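Local structure of guanine nucleotide exchange protein (Legionella pneumophila, 1XSZ) at residues Met143-Thr146 and Asp147-Pro151; Phe285-Leu289 and Phe290-Pro294; Glu184-Ser187 and Glu188-Lys192; Asn157-Val161 and Asp162-Arg166; Glu105-Lys108 and Ile109-Val113. The protein probably acts as a guanine nucleotide exchange factor for ADP-ribosylation factors, through a Sec7 domain whose active site lies under a C-terminal cap. One frame throughout, in Å; residues are numbered along the deposited sequence.

Interaction 1: residues Met143-Thr146 and Asp147-Pro151; sequences MLNT and DLHNP
Leu144 and Leu148 lie one helical turn apart, and their side chains slant across each other. CD1 of Leu144 comes within 3.7 Å of CG of Leu148. Leu144 has CG anti to its backbone N (chi1 -175°), which swings the isobutyl group along the helix toward the next turn. The Asn145 and His149 side chains cross at about a right angle, with the amide and imidazole planes 59° apart. CB of Leu148 sits over the centre of one face of that imidazole. NE2 of His149 bonds to the carbonyl O of Ile189, so the ring is tied to a second helix. This is the C-terminal end of helix 131-149 in the Sec7 domain, and Asn150 is the first residue to leave helical geometry. N of Leu148 donates to O of Leu144 at 2.8 Å, and N of Asn150 donates to O of Thr146 at 2.9 Å. Thr146 and Asn150 run side by side and point the same way, with CG2 of Thr146 4.1 Å from ND2 of Asn150. Trp288 of the capping domain packs on both. Asp147 turns its OD1 to the backbone N of Met159, and OD1 of Asn150 takes the N-H of Ser152.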
loop_
_atom_site.group_PDB
_atom_site.type_symbol
_atom_site.label_atom_id
_atom_site.label_comp_id
_atom_site.label_asym_id
_atom_site.label_seq_id
_atom_site.Cartn_x
_atom_site.Cartn_y
_atom_site.Cartn_z
ATOM N N MET A 143 15.903 0.579 -1.224
ATOM C CA MET A 143 16.335 1.816 -1.870
ATOM C C MET A 143 17.595 1.565 -2.693
ATOM O O MET A 143 17.744 2.097 -3.797
ATOM C CB MET A 143 16.644 2.918 -0.846
ATOM C CG MET A 143 15.430 3.530 -0.172
ATOM S SD MET A 143 15.808 5.063 0.727
ATOM C CE MET A 143 16.831 4.447 2.040
ATOM N N LEU A 144 18.512 0.773 -2.149
ATOM C CA LEU A 144 19.758 0.479 -2.844
ATOM C C LEU A 144 19.499 -0.256 -4.162
ATOM O O LEU A 144 20.206 -0.044 -5.149
ATOM C CB LEU A 144 20.681 -0.343 -1.932
ATOM C CG LEU A 144 22.079 -0.646 -2.463
ATOM C CD1 LEU A 144 22.812 0.653 -2.782
ATOM C CD2 LEU A 144 22.848 -1.436 -1.413
ATOM N N ASN A 145 18.491 -1.124 -4.174
ATOM C CA ASN A 145 18.139 -1.847 -5.395
ATOM C C ASN A 145 17.797 -0.844 -6.509
ATOM O O ASN A 145 18.255 -0.982 -7.639
ATOM C CB ASN A 145 16.962 -2.785 -5.108
ATOM C CG ASN A 145 16.477 -3.517 -6.340
ATOM O OD1 ASN A 145 15.390 -3.229 -6.863
ATOM N ND2 ASN A 145 17.270 -4.464 -6.815
ATOM N N THR A 146 16.997 0.170 -6.188
ATOM C CA THR A 146 16.653 1.180 -7.188
ATOM C C THR A 146 17.889 2.002 -7.547
ATOM O O THR A 146 18.159 2.272 -8.717
ATOM C CB THR A 146 15.573 2.136 -6.662
ATOM O OG1 THR A 146 14.330 1.441 -6.566
ATOM C CG2 THR A 146 15.413 3.338 -7.597
ATOM N N ASP A 147 18.645 2.388 -6.528
ATOM C CA ASP A 147 19.834 3.193 -6.742
ATOM C C ASP A 147 20.829 2.535 -7.696
ATOM O O ASP A 147 21.365 3.187 -8.596
ATOM C CB ASP A 147 20.489 3.477 -5.389
ATOM C CG ASP A 147 21.568 4.526 -5.469
ATOM O OD1 ASP A 147 22.754 4.162 -5.557
ATOM O OD2 ASP A 147 21.214 5.724 -5.445
ATOM N N LEU A 148 21.057 1.237 -7.519
ATOM C CA LEU A 148 22.016 0.518 -8.344
ATOM C C LEU A 148 21.515 0.065 -9.703
ATOM O O LEU A 148 22.296 -0.036 -10.650
ATOM C CB LEU A 148 22.541 -0.706 -7.579
ATOM C CG LEU A 148 23.260 -0.413 -6.259
ATOM C CD1 LEU A 148 23.815 -1.711 -5.670
ATOM C CD2 LEU A 148 24.388 0.587 -6.508
ATOM N N HIS A 149 20.218 -0.188 -9.814
ATOM C CA HIS A 149 19.679 -0.707 -11.065
ATOM C C HIS A 149 18.852 0.219 -11.948
ATOM O O HIS A 149 18.468 -0.160 -13.053
ATOM C CB HIS A 149 18.939 -2.005 -10.755
ATOM C CG HIS A 149 19.819 -3.031 -10.112
ATOM N ND1 HIS A 149 20.966 -3.495 -10.719
ATOM C CD2 HIS A 149 19.767 -3.625 -8.897
ATOM C CE1 HIS A 149 21.585 -4.331 -9.903
ATOM N NE2 HIS A 149 20.878 -4.428 -8.791
ATOM N N ASN A 150 18.595 1.429 -11.463
ATOM C CA ASN A 150 17.858 2.436 -12.225
ATOM C C ASN A 150 18.878 3.065 -13.182
ATOM O O ASN A 150 19.823 3.717 -12.748
ATOM C CB ASN A 150 17.305 3.496 -11.271
ATOM C CG ASN A 150 16.487 4.562 -11.978
ATOM O OD1 ASN A 150 16.646 4.795 -13.173
ATOM N ND2 ASN A 150 15.613 5.224 -11.227
ATOM N N PRO A 151 18.693 2.870 -14.498
ATOM C CA PRO A 151 19.582 3.405 -15.535
ATOM C C PRO A 151 19.737 4.924 -15.511
ATOM O O PRO A 151 20.758 5.458 -15.948
ATOM C CB PRO A 151 18.927 2.919 -16.826
ATOM C CG PRO A 151 18.304 1.627 -16.414
ATOM C CD PRO A 151 17.671 1.996 -15.098
#

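Interaction 2: residues Phe285-Leu289 and Phe290-Pro294; sequences FSKWL and FGEQP
The backbone from Ser286 to Gly291 makes a short helical turn that ends when Gly291 takes a positive phi of 83°. This is helix 287-290 of the C-terminal capping domain, which leads into strand 295-300. O of Ser286 accepts two backbone N-H groups. N of Phe290 reaches it at 2.8 Å, and N of Leu289 at 3.0 Å. The bond from N of Gly291 to O of Lys287 is longer, 3.2 Å, and the donor stands above the carbonyl plane. The Phe290 ring folds back on the turn. O of Leu289 lies over one face, O of Ser286 near the plane at the edge, and CB of Leu289 is 3.7 Å from CD1 of Phe290. Phe198 meets the same ring at a steep angle. Trp288 points away from residues 290-294, and CD2 of Leu289 lies over one face of the Trp288 ring, toward the rim. The Lys287 and Glu292 chains cross at about a right angle, and CD of Lys287 is 3.8 Å from CG of Glu292. Their charged ends stay apart. A water joins OG of Ser286 to O of Gly291, 2.7 Å from each, and donates to the Gly291 oxygen.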
loop_
_atom_site.group_PDB
_atom_site.type_symbol
_atom_site.label_atom_id
_atom_site.label_comp_id
_atom_site.label_asym_id
_atom_site.label_seq_id
_atom_site.Cartn_x
_atom_site.Cartn_y
_atom_site.Cartn_z
ATOM N N PHE A 285 14.105 8.486 -8.693
ATOM C CA PHE A 285 14.144 7.143 -8.128
ATOM C C PHE A 285 12.828 6.397 -8.313
ATOM O O PHE A 285 12.807 5.248 -8.753
ATOM C CB PHE A 285 14.483 7.219 -6.635
ATOM C CG PHE A 285 15.725 8.012 -6.342
ATOM C CD1 PHE A 285 16.984 7.504 -6.657
ATOM C CD2 PHE A 285 15.636 9.287 -5.795
ATOM C CE1 PHE A 285 18.135 8.256 -6.436
ATOM C CE2 PHE A 285 16.782 10.049 -5.569
ATOM C CZ PHE A 285 18.034 9.533 -5.891
ATOM N N SER A 286 11.721 7.056 -7.992
ATOM C CA SER A 286 10.416 6.424 -8.085
ATOM C C SER A 286 9.946 6.123 -9.503
ATOM O O SER A 286 9.254 5.132 -9.727
ATOM C CB SER A 286 9.360 7.283 -7.381
ATOM O OG SER A 286 9.102 8.483 -8.099
ATOM N N LYS A 287 10.333 6.969 -10.453
ATOM C CA LYS A 287 9.932 6.793 -11.846
ATOM C C LYS A 287 10.304 5.434 -12.417
ATOM O O LYS A 287 9.644 4.935 -13.325
ATOM C CB LYS A 287 10.564 7.873 -12.725
ATOM C CG LYS A 287 10.038 9.278 -12.494
ATOM C CD LYS A 287 10.645 10.245 -13.500
ATOM C CE LYS A 287 10.136 11.664 -13.294
ATOM N NZ LYS A 287 10.567 12.231 -11.987
ATOM N N TRP A 288 11.363 4.842 -11.879
ATOM C CA TRP A 288 11.848 3.553 -12.352
ATOM C C TRP A 288 10.802 2.455 -12.167
ATOM O O TRP A 288 10.703 1.526 -12.979
ATOM C CB TRP A 288 13.132 3.193 -11.595
ATOM C CG TRP A 288 13.832 1.977 -12.107
ATOM C CD1 TRP A 288 14.242 1.743 -13.389
ATOM C CD2 TRP A 288 14.237 0.838 -11.341
ATOM N NE1 TRP A 288 14.879 0.527 -13.467
ATOM C CE2 TRP A 288 14.888 -0.050 -12.224
ATOM C CE3 TRP A 288 14.113 0.484 -9.991
ATOM C CZ2 TRP A 288 15.415 -1.274 -11.800
ATOM C CZ3 TRP A 288 14.636 -0.733 -9.570
ATOM C CH2 TRP A 288 15.279 -1.597 -10.475
ATOM N N LEU A 289 10.003 2.580 -11.115
ATOM C CA LEU A 289 8.988 1.582 -10.810
ATOM C C LEU A 289 7.553 2.080 -10.854
ATOM O O LEU A 289 6.630 1.289 -11.046
ATOM C CB LEU A 289 9.251 0.986 -9.423
ATOM C CG LEU A 289 10.568 0.228 -9.253
ATOM C CD1 LEU A 289 10.815 -0.075 -7.781
ATOM C CD2 LEU A 289 10.525 -1.052 -10.068
ATOM N N PHE A 290 7.357 3.384 -10.686
ATOM C CA PHE A 290 6.005 3.919 -10.651
ATOM C C PHE A 290 5.642 4.936 -11.730
ATOM O O PHE A 290 4.608 5.594 -11.641
ATOM C CB PHE A 290 5.724 4.483 -9.254
ATOM C CG PHE A 290 5.911 3.471 -8.153
ATOM C CD1 PHE A 290 7.137 3.338 -7.507
ATOM C CD2 PHE A 290 4.876 2.605 -7.805
ATOM C CE1 PHE A 290 7.333 2.354 -6.531
ATOM C CE2 PHE A 290 5.061 1.619 -6.833
ATOM C CZ PHE A 290 6.291 1.494 -6.197
ATOM N N GLY A 291 6.484 5.059 -12.748
ATOM C CA GLY A 291 6.185 5.975 -13.837
ATOM C C GLY A 291 6.542 7.432 -13.623
ATOM O O GLY A 291 7.024 7.828 -12.563
ATOM N N GLU A 292 6.264 8.243 -14.640
ATOM C CA GLU A 292 6.592 9.664 -14.613
ATOM C C GLU A 292 5.428 10.601 -14.306
ATOM O O GLU A 292 5.547 11.810 -14.493
ATOM C CB GLU A 292 7.202 10.064 -15.960
ATOM C CG GLU A 292 8.393 9.217 -16.382
ATOM C CD GLU A 292 8.919 9.596 -17.754
ATOM O OE1 GLU A 292 8.142 9.529 -18.731
ATOM O OE2 GLU A 292 10.110 9.958 -17.855
ATOM N N GLN A 293 4.317 10.063 -13.823
ATOM C CA GLN A 293 3.159 10.905 -13.546
ATOM C C GLN A 293 2.776 11.001 -12.082
ATOM O O GLN A 293 2.950 10.052 -11.320
ATOM C CB GLN A 293 1.931 10.379 -14.299
ATOM C CG GLN A 293 2.095 10.281 -15.796
ATOM C CD GLN A 293 0.951 9.546 -16.470
ATOM O OE1 GLN A 293 -0.039 9.162 -15.834
ATOM N NE2 GLN A 293 1.080 9.349 -17.770
ATOM N N PRO A 294 2.260 12.164 -11.662
ATOM C CA PRO A 294 1.842 12.307 -10.270
ATOM C C PRO A 294 0.576 11.460 -10.132
ATOM O O PRO A 294 -0.079 11.136 -11.135
ATOM C CB PRO A 294 1.554 13.803 -10.146
ATOM C CG PRO A 294 1.142 14.181 -11.532
ATOM C CD PRO A 294 2.134 13.440 -12.386
HETATM O O HOH W 1 7.058 7.903 -9.829
#

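Interaction 3: residues Glu184-Ser187 and Glu188-Lys192; sequences ELYS and EIKAK
Glu184 lies alongside Glu188 on the next turn of helix 179-191, both side chains pointing the same way. CG of Glu184 is 3.3 Å from OE1 of Glu188, and the two carboxylate planes are turned 33° apart. OE2 of Glu184 is 3.8 Å from OE1 of Glu188. The other oxygen of Glu188, OE2, bonds to OG of Ser88. O of Leu185 accepts from N of Ile189 at 3.1 Å. The Leu185 side chain turns the other way, onto helices 89-98 and 131-149 of the Sec7 domain. At Tyr186, the extended Lys190 slants past the ring, with CD of Lys190 3.9 Å from CE2 of Tyr186. A water bridges the two ends. It donates to OH of Tyr186 at 2.7 Å and accepts from NZ of Lys190 at 2.9 Å. The same OH bonds to O of Met159. Ser187 accepts from N of Ala191 through its backbone O at 2.9 Å, one of the last bonds before Lys192 leaves the helix. The paired glutamates probably repel each other somewhat, which may raise the proton affinity of one. The bond from Ser88 and the solvent near this surface would ease that cost.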
loop_
_atom_site.group_PDB
_atom_site.type_symbol
_atom_site.label_atom_id
_atom_site.label_comp_id
_atom_site.label_asym_id
_atom_site.label_seq_id
_atom_site.Cartn_x
_atom_site.Cartn_y
_atom_site.Cartn_z
ATOM N N GLU A 184 28.772 -7.737 1.939
ATOM C CA GLU A 184 28.114 -8.869 1.307
ATOM C C GLU A 184 26.723 -8.472 0.805
ATOM O O GLU A 184 26.341 -8.804 -0.317
ATOM C CB GLU A 184 28.010 -10.014 2.308
ATOM C CG GLU A 184 26.944 -11.023 1.988
ATOM C CD GLU A 184 26.863 -12.094 3.042
ATOM O OE1 GLU A 184 27.321 -11.844 4.181
ATOM O OE2 GLU A 184 26.334 -13.173 2.735
ATOM N N LEU A 185 25.972 -7.763 1.642
ATOM C CA LEU A 185 24.629 -7.314 1.283
ATOM C C LEU A 185 24.689 -6.460 0.018
ATOM O O LEU A 185 23.923 -6.665 -0.928
ATOM C CB LEU A 185 24.029 -6.511 2.444
ATOM C CG LEU A 185 22.621 -5.928 2.302
ATOM C CD1 LEU A 185 22.069 -5.625 3.681
ATOM C CD2 LEU A 185 22.649 -4.662 1.446
ATOM N N TYR A 186 25.617 -5.512 -0.004
ATOM C CA TYR A 186 25.784 -4.630 -1.146
ATOM C C TYR A 186 26.018 -5.419 -2.438
ATOM O O TYR A 186 25.350 -5.193 -3.447
ATOM C CB TYR A 186 26.970 -3.691 -0.891
ATOM C CG TYR A 186 27.197 -2.670 -1.980
ATOM C CD1 TYR A 186 26.678 -1.378 -1.874
ATOM C CD2 TYR A 186 27.926 -2.996 -3.122
ATOM C CE1 TYR A 186 26.885 -0.437 -2.885
ATOM C CE2 TYR A 186 28.138 -2.070 -4.136
ATOM C CZ TYR A 186 27.615 -0.791 -4.010
ATOM O OH TYR A 186 27.833 0.130 -5.006
ATOM N N SER A 187 26.979 -6.335 -2.391
ATOM C CA SER A 187 27.330 -7.145 -3.546
ATOM C C SER A 187 26.180 -8.019 -4.021
ATOM O O SER A 187 25.970 -8.180 -5.223
ATOM C CB SER A 187 28.538 -8.018 -3.215
ATOM O OG SER A 187 28.846 -8.881 -4.294
ATOM N N GLU A 188 25.434 -8.582 -3.080
ATOM C CA GLU A 188 24.312 -9.431 -3.439
ATOM C C GLU A 188 23.249 -8.690 -4.227
ATOM O O GLU A 188 22.810 -9.152 -5.280
ATOM C CB GLU A 188 23.659 -10.010 -2.194
ATOM C CG GLU A 188 24.383 -11.175 -1.580
ATOM C CD GLU A 188 23.689 -11.626 -0.333
ATOM O OE1 GLU A 188 23.899 -10.995 0.726
ATOM O OE2 GLU A 188 22.909 -12.589 -0.417
ATOM N N ILE A 189 22.829 -7.537 -3.720
ATOM C CA ILE A 189 21.788 -6.790 -4.406
ATOM C C ILE A 189 22.301 -6.159 -5.699
ATOM O O ILE A 189 21.539 -5.994 -6.653
ATOM C CB ILE A 189 21.125 -5.741 -3.459
ATOM C CG1 ILE A 189 19.805 -5.250 -4.071
ATOM C CG2 ILE A 189 22.078 -4.591 -3.168
ATOM C CD1 ILE A 189 18.771 -6.364 -4.288
ATOM N N LYS A 190 23.591 -5.843 -5.757
ATOM C CA LYS A 190 24.157 -5.283 -6.978
ATOM C C LYS A 190 24.191 -6.364 -8.064
ATOM O O LYS A 190 23.896 -6.101 -9.228
ATOM C CB LYS A 190 25.579 -4.768 -6.726
ATOM C CG LYS A 190 26.256 -4.231 -7.983
ATOM C CD LYS A 190 27.608 -3.612 -7.676
ATOM C CE LYS A 190 28.296 -3.170 -8.959
ATOM N NZ LYS A 190 29.605 -2.518 -8.688
ATOM N N ALA A 191 24.522 -7.591 -7.668
ATOM C CA ALA A 191 24.627 -8.695 -8.618
ATOM C C ALA A 191 23.294 -9.268 -9.073
ATOM O O ALA A 191 23.187 -9.786 -10.182
ATOM C CB ALA A 191 25.484 -9.812 -8.018
ATOM N N LYS A 192 22.280 -9.175 -8.223
ATOM C CA LYS A 192 20.974 -9.730 -8.554
ATOM C C LYS A 192 19.852 -8.829 -8.045
ATOM O O LYS A 192 19.535 -8.830 -6.859
ATOM C CB LYS A 192 20.854 -11.124 -7.934
ATOM C CG LYS A 192 19.595 -11.887 -8.311
ATOM C CD LYS A 192 19.597 -13.267 -7.665
ATOM C CE LYS A 192 18.354 -14.054 -8.033
ATOM N NZ LYS A 192 18.384 -15.426 -7.452
HETATM O O HOH W 2 28.349 -0.093 -7.650
#

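Interaction 4: residues Asn157-Val161 and Asp162-Arg166; sequences NKMTV and DGLKR
An N-cap starts helix 161-167 of the Sec7 domain, with Thr160 in the capping position. OG1 of Thr160 accepts from N of Gly163 at 3.0 Å. Its chi1 of 63° sets OG1 between the backbone N and the carbonyl carbon, facing the first turn of the helix. The carbonyl O of Thr160 then takes the N-H of Leu164 at 2.9 Å, the first i to i+4 bond here. N of Lys165 follows with O of Val161 at 3.1 Å. Met159, just before the cap, lays its side chain slantwise across Leu164. SD of Met159 is 3.7 Å from CA of Leu164 and 3.9 Å from its CB. The thioether bends at chi3, and CE ends 3.8 Å from O of Gly163. The loop that leads into this helix is tied to helix 131-149 by Lys158, whose NZ bonds to O of Leu148. Val161 and Leu164 both pack on Tyr186 of helix 179-191. Lys165 runs past O of Val161, its CG 3.4 Å from that oxygen. Its NZ makes a salt bridge with OD1 of Asp162 at 3.6 Å and a long, weak ion pair with Glu183.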
loop_
_atom_site.group_PDB
_atom_site.type_symbol
_atom_site.label_atom_id
_atom_site.label_comp_id
_atom_site.label_asym_id
_atom_site.label_seq_id
_atom_site.Cartn_x
_atom_site.Cartn_y
_atom_site.Cartn_z
ATOM N N ASN A 157 27.435 8.406 -9.658
ATOM C CA ASN A 157 26.658 8.924 -8.530
ATOM C C ASN A 157 25.981 7.859 -7.672
ATOM O O ASN A 157 25.312 8.186 -6.695
ATOM C CB ASN A 157 25.584 9.906 -9.013
ATOM C CG ASN A 157 26.167 11.137 -9.676
ATOM O OD1 ASN A 157 27.282 11.554 -9.371
ATOM N ND2 ASN A 157 25.399 11.740 -10.574
ATOM N N LYS A 158 26.145 6.595 -8.041
ATOM C CA LYS A 158 25.532 5.518 -7.276
ATOM C C LYS A 158 26.257 5.293 -5.956
ATOM O O LYS A 158 27.465 5.514 -5.844
ATOM C CB LYS A 158 25.531 4.223 -8.088
ATOM C CG LYS A 158 24.601 4.240 -9.288
ATOM C CD LYS A 158 24.676 2.927 -10.045
ATOM C CE LYS A 158 23.759 2.936 -11.249
ATOM N NZ LYS A 158 23.911 1.694 -12.047
ATOM N N MET A 159 25.504 4.857 -4.952
ATOM C CA MET A 159 26.067 4.588 -3.636
ATOM C C MET A 159 27.132 3.507 -3.756
ATOM O O MET A 159 26.979 2.561 -4.531
ATOM C CB MET A 159 24.973 4.111 -2.677
ATOM C CG MET A 159 25.498 3.609 -1.333
ATOM S SD MET A 159 24.190 3.142 -0.188
ATOM C CE MET A 159 24.066 4.630 0.810
ATOM N N THR A 160 28.209 3.662 -2.991
ATOM C CA THR A 160 29.304 2.697 -2.977
ATOM C C THR A 160 29.176 1.891 -1.690
ATOM O O THR A 160 28.404 2.253 -0.805
ATOM C CB THR A 160 30.668 3.396 -2.959
ATOM O OG1 THR A 160 30.789 4.163 -1.755
ATOM C CG2 THR A 160 30.811 4.317 -4.163
ATOM N N VAL A 161 29.930 0.804 -1.578
ATOM C CA VAL A 161 29.854 -0.002 -0.370
ATOM C C VAL A 161 30.331 0.822 0.830
ATOM O O VAL A 161 29.816 0.673 1.935
ATOM C CB VAL A 161 30.676 -1.309 -0.506
ATOM C CG1 VAL A 161 32.144 -0.995 -0.683
ATOM C CG2 VAL A 161 30.443 -2.199 0.703
ATOM N N ASP A 162 31.302 1.704 0.611
ATOM C CA ASP A 162 31.788 2.546 1.695
ATOM C C ASP A 162 30.677 3.512 2.099
ATOM O O ASP A 162 30.499 3.815 3.280
ATOM C CB ASP A 162 33.038 3.316 1.262
ATOM C CG ASP A 162 34.234 2.408 1.057
ATOM O OD1 ASP A 162 34.576 1.660 1.996
ATOM O OD2 ASP A 162 34.832 2.441 -0.040
ATOM N N GLY A 163 29.924 3.987 1.111
ATOM C CA GLY A 163 28.825 4.893 1.399
ATOM C C GLY A 163 27.738 4.189 2.197
ATOM O O GLY A 163 27.117 4.778 3.080
ATOM N N LEU A 164 27.493 2.920 1.883
ATOM C CA LEU A 164 26.481 2.159 2.603
ATOM C C LEU A 164 26.880 2.033 4.074
ATOM O O LEU A 164 26.065 2.253 4.965
ATOM C CB LEU A 164 26.318 0.759 1.996
ATOM C CG LEU A 164 25.304 -0.140 2.715
ATOM C CD1 LEU A 164 23.896 0.430 2.564
ATOM C CD2 LEU A 164 25.370 -1.551 2.144
ATOM N N LYS A 165 28.142 1.687 4.314
ATOM C CA LYS A 165 28.636 1.531 5.676
ATOM C C LYS A 165 28.571 2.840 6.455
ATOM O O LYS A 165 28.191 2.851 7.624
ATOM C CB LYS A 165 30.069 0.986 5.656
ATOM C CG LYS A 165 30.150 -0.452 5.154
ATOM C CD LYS A 165 31.561 -1.035 5.232
ATOM C CE LYS A 165 32.503 -0.390 4.233
ATOM N NZ LYS A 165 33.858 -1.016 4.290
ATOM N N ARG A 166 28.921 3.943 5.802
ATOM C CA ARG A 166 28.892 5.241 6.464
ATOM C C ARG A 166 27.475 5.649 6.850
ATOM O O ARG A 166 27.223 6.096 7.971
ATOM C CB ARG A 166 29.500 6.319 5.559
ATOM C CG ARG A 166 29.468 7.710 6.181
ATOM C CD ARG A 166 30.082 8.788 5.289
ATOM N NE ARG A 166 29.319 9.027 4.066
ATOM C CZ ARG A 166 29.586 8.465 2.892
ATOM N NH1 ARG A 166 30.606 7.623 2.773
ATOM N NH2 ARG A 166 28.838 8.748 1.833
#

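Interaction 5: residues Glu105-Lys108 and Ile109-Val113; sequences EAQK and IDRLV
Ile109 packs back over the first turn of helix 106-123, with its CG1 3.4 Å from O of Glu105. That same oxygen accepts the N-H of Ile109 at 3.0 Å. On this buried side N of Asp110 also bonds to O of Ala106, at 2.9 Å. A chi1 of -163° carries the Asp110 carboxylate away from residues 105-108, to Tyr135 and Lys251. On the partly exposed side CG of Arg111 still lies close on O of Gln107 (3.1 Å), but the side-chain ends are looser. The planes of the Gln107 amide and the Arg111 guanidinium are 80° apart. NE2 of Gln107 is 3.5 Å from NH2 of Arg111, and as both are donors they do not bond. O of Gln107 lies over one face of the guanidinium, while CG of Lys108 meets its edge in plane, 4.0 Å from NH1. That NH1 bonds to O of Ser65. NZ of Lys108 bridges to OE2 of Glu105 at 2.8 Å and also to Asp62. Glu105, the N-cap residue, reaches Gln278 and Gln299 on the cap's sheet. The helix start touches both that sheet and helix 252-258, through Ala106 and Ile109 on Thr258, while Val113 turns to helix 131-149.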
loop_
_atom_site.group_PDB
_atom_site.type_symbol
_atom_site.label_atom_id
_atom_site.label_comp_id
_atom_site.label_asym_id
_atom_site.label_seq_id
_atom_site.Cartn_x
_atom_site.Cartn_y
_atom_site.Cartn_z
ATOM N N GLU A 105 0.755 1.364 -3.033
ATOM C CA GLU A 105 0.537 2.402 -2.030
ATOM C C GLU A 105 1.616 2.298 -0.963
ATOM O O GLU A 105 1.864 1.221 -0.424
ATOM C CB GLU A 105 -0.840 2.224 -1.403
ATOM C CG GLU A 105 -1.976 2.322 -2.415
ATOM C CD GLU A 105 -3.270 1.774 -1.866
ATOM O OE1 GLU A 105 -3.848 2.400 -0.959
ATOM O OE2 GLU A 105 -3.702 0.700 -2.334
ATOM N N ALA A 106 2.226 3.434 -0.643
ATOM C CA ALA A 106 3.319 3.501 0.317
ATOM C C ALA A 106 3.105 2.853 1.680
ATOM O O ALA A 106 3.948 2.072 2.131
ATOM C CB ALA A 106 3.740 4.950 0.505
ATOM N N GLN A 107 2.004 3.167 2.350
ATOM C CA GLN A 107 1.795 2.596 3.675
ATOM C C GLN A 107 1.602 1.088 3.655
ATOM O O GLN A 107 1.995 0.400 4.600
ATOM C CB GLN A 107 0.625 3.284 4.380
ATOM C CG GLN A 107 0.912 4.747 4.713
ATOM C CD GLN A 107 -0.131 5.370 5.620
ATOM O OE1 GLN A 107 -0.033 6.545 5.978
ATOM N NE2 GLN A 107 -1.135 4.588 5.999
ATOM N N LYS A 108 1.014 0.569 2.581
ATOM C CA LYS A 108 0.802 -0.869 2.467
ATOM C C LYS A 108 2.134 -1.569 2.220
ATOM O O LYS A 108 2.415 -2.619 2.809
ATOM C CB LYS A 108 -0.194 -1.163 1.344
ATOM C CG LYS A 108 -1.608 -0.754 1.705
ATOM C CD LYS A 108 -2.578 -0.999 0.560
ATOM C CE LYS A 108 -3.991 -0.635 0.971
ATOM N NZ LYS A 108 -4.918 -0.684 -0.200
ATOM N N ILE A 109 2.956 -0.995 1.352
ATOM C CA ILE A 109 4.276 -1.552 1.084
ATOM C C ILE A 109 5.058 -1.582 2.401
ATOM O O ILE A 109 5.711 -2.571 2.732
ATOM C CB ILE A 109 5.036 -0.677 0.065
ATOM C CG1 ILE A 109 4.393 -0.825 -1.313
ATOM C CG2 ILE A 109 6.515 -1.074 0.006
ATOM C CD1 ILE A 109 4.827 0.234 -2.304
ATOM N N ASP A 110 4.967 -0.493 3.156
ATOM C CA ASP A 110 5.671 -0.370 4.423
ATOM C C ASP A 110 5.276 -1.494 5.383
ATOM O O ASP A 110 6.145 -2.139 5.982
ATOM C CB ASP A 110 5.376 1.008 5.035
ATOM C CG ASP A 110 6.357 1.397 6.122
ATOM O OD1 ASP A 110 7.415 0.749 6.246
ATOM O OD2 ASP A 110 6.067 2.376 6.842
ATOM N N ARG A 111 3.979 -1.741 5.529
ATOM C CA ARG A 111 3.538 -2.797 6.434
ATOM C C ARG A 111 4.093 -4.156 6.028
ATOM O O ARG A 111 4.458 -4.963 6.885
ATOM C CB ARG A 111 2.011 -2.854 6.501
ATOM C CG ARG A 111 1.383 -1.556 6.964
ATOM C CD ARG A 111 -0.014 -1.764 7.528
ATOM N NE ARG A 111 -0.657 -0.488 7.818
ATOM C CZ ARG A 111 -1.263 0.267 6.909
ATOM N NH1 ARG A 111 -1.321 -0.126 5.643
ATOM N NH2 ARG A 111 -1.797 1.428 7.260
ATOM N N LEU A 112 4.168 -4.416 4.728
ATOM C CA LEU A 112 4.691 -5.697 4.265
ATOM C C LEU A 112 6.172 -5.805 4.639
ATOM O O LEU A 112 6.616 -6.830 5.165
ATOM C CB LEU A 112 4.511 -5.847 2.751
ATOM C CG LEU A 112 3.068 -6.022 2.266
ATOM C CD1 LEU A 112 3.075 -6.199 0.756
ATOM C CD2 LEU A 112 2.411 -7.226 2.944
ATOM N N VAL A 113 6.937 -4.749 4.386
ATOM C CA VAL A 113 8.359 -4.748 4.718
ATOM C C VAL A 113 8.568 -4.938 6.227
ATOM O O VAL A 113 9.484 -5.647 6.650
ATOM C CB VAL A 113 9.030 -3.436 4.230
ATOM C CG1 VAL A 113 10.487 -3.371 4.688
ATOM C CG2 VAL A 113 8.964 -3.371 2.706
#

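In the fold
All five contacts are local: each joins consecutive residues and closes no loop beyond its own helical turn or cap. None nests or crosses. Interaction 5 comes first, at the start of helix 106-123. Interaction 1 ends the next helix, 131-149, its centre about 19 Å from that of interaction 5. The loop after it leads to interaction 4, which opens helix 161-167, and interaction 3 ends helix 179-191. Interactions 1, 3 and 4 all touch one another, with centres 11 to 12 Å apart, and join three helices of the Sec7 domain. Interaction 2 comes last, in the capping domain. It packs on interaction 1 through Trp288. Interaction 5 also meets the cap, though not interaction 2 itself.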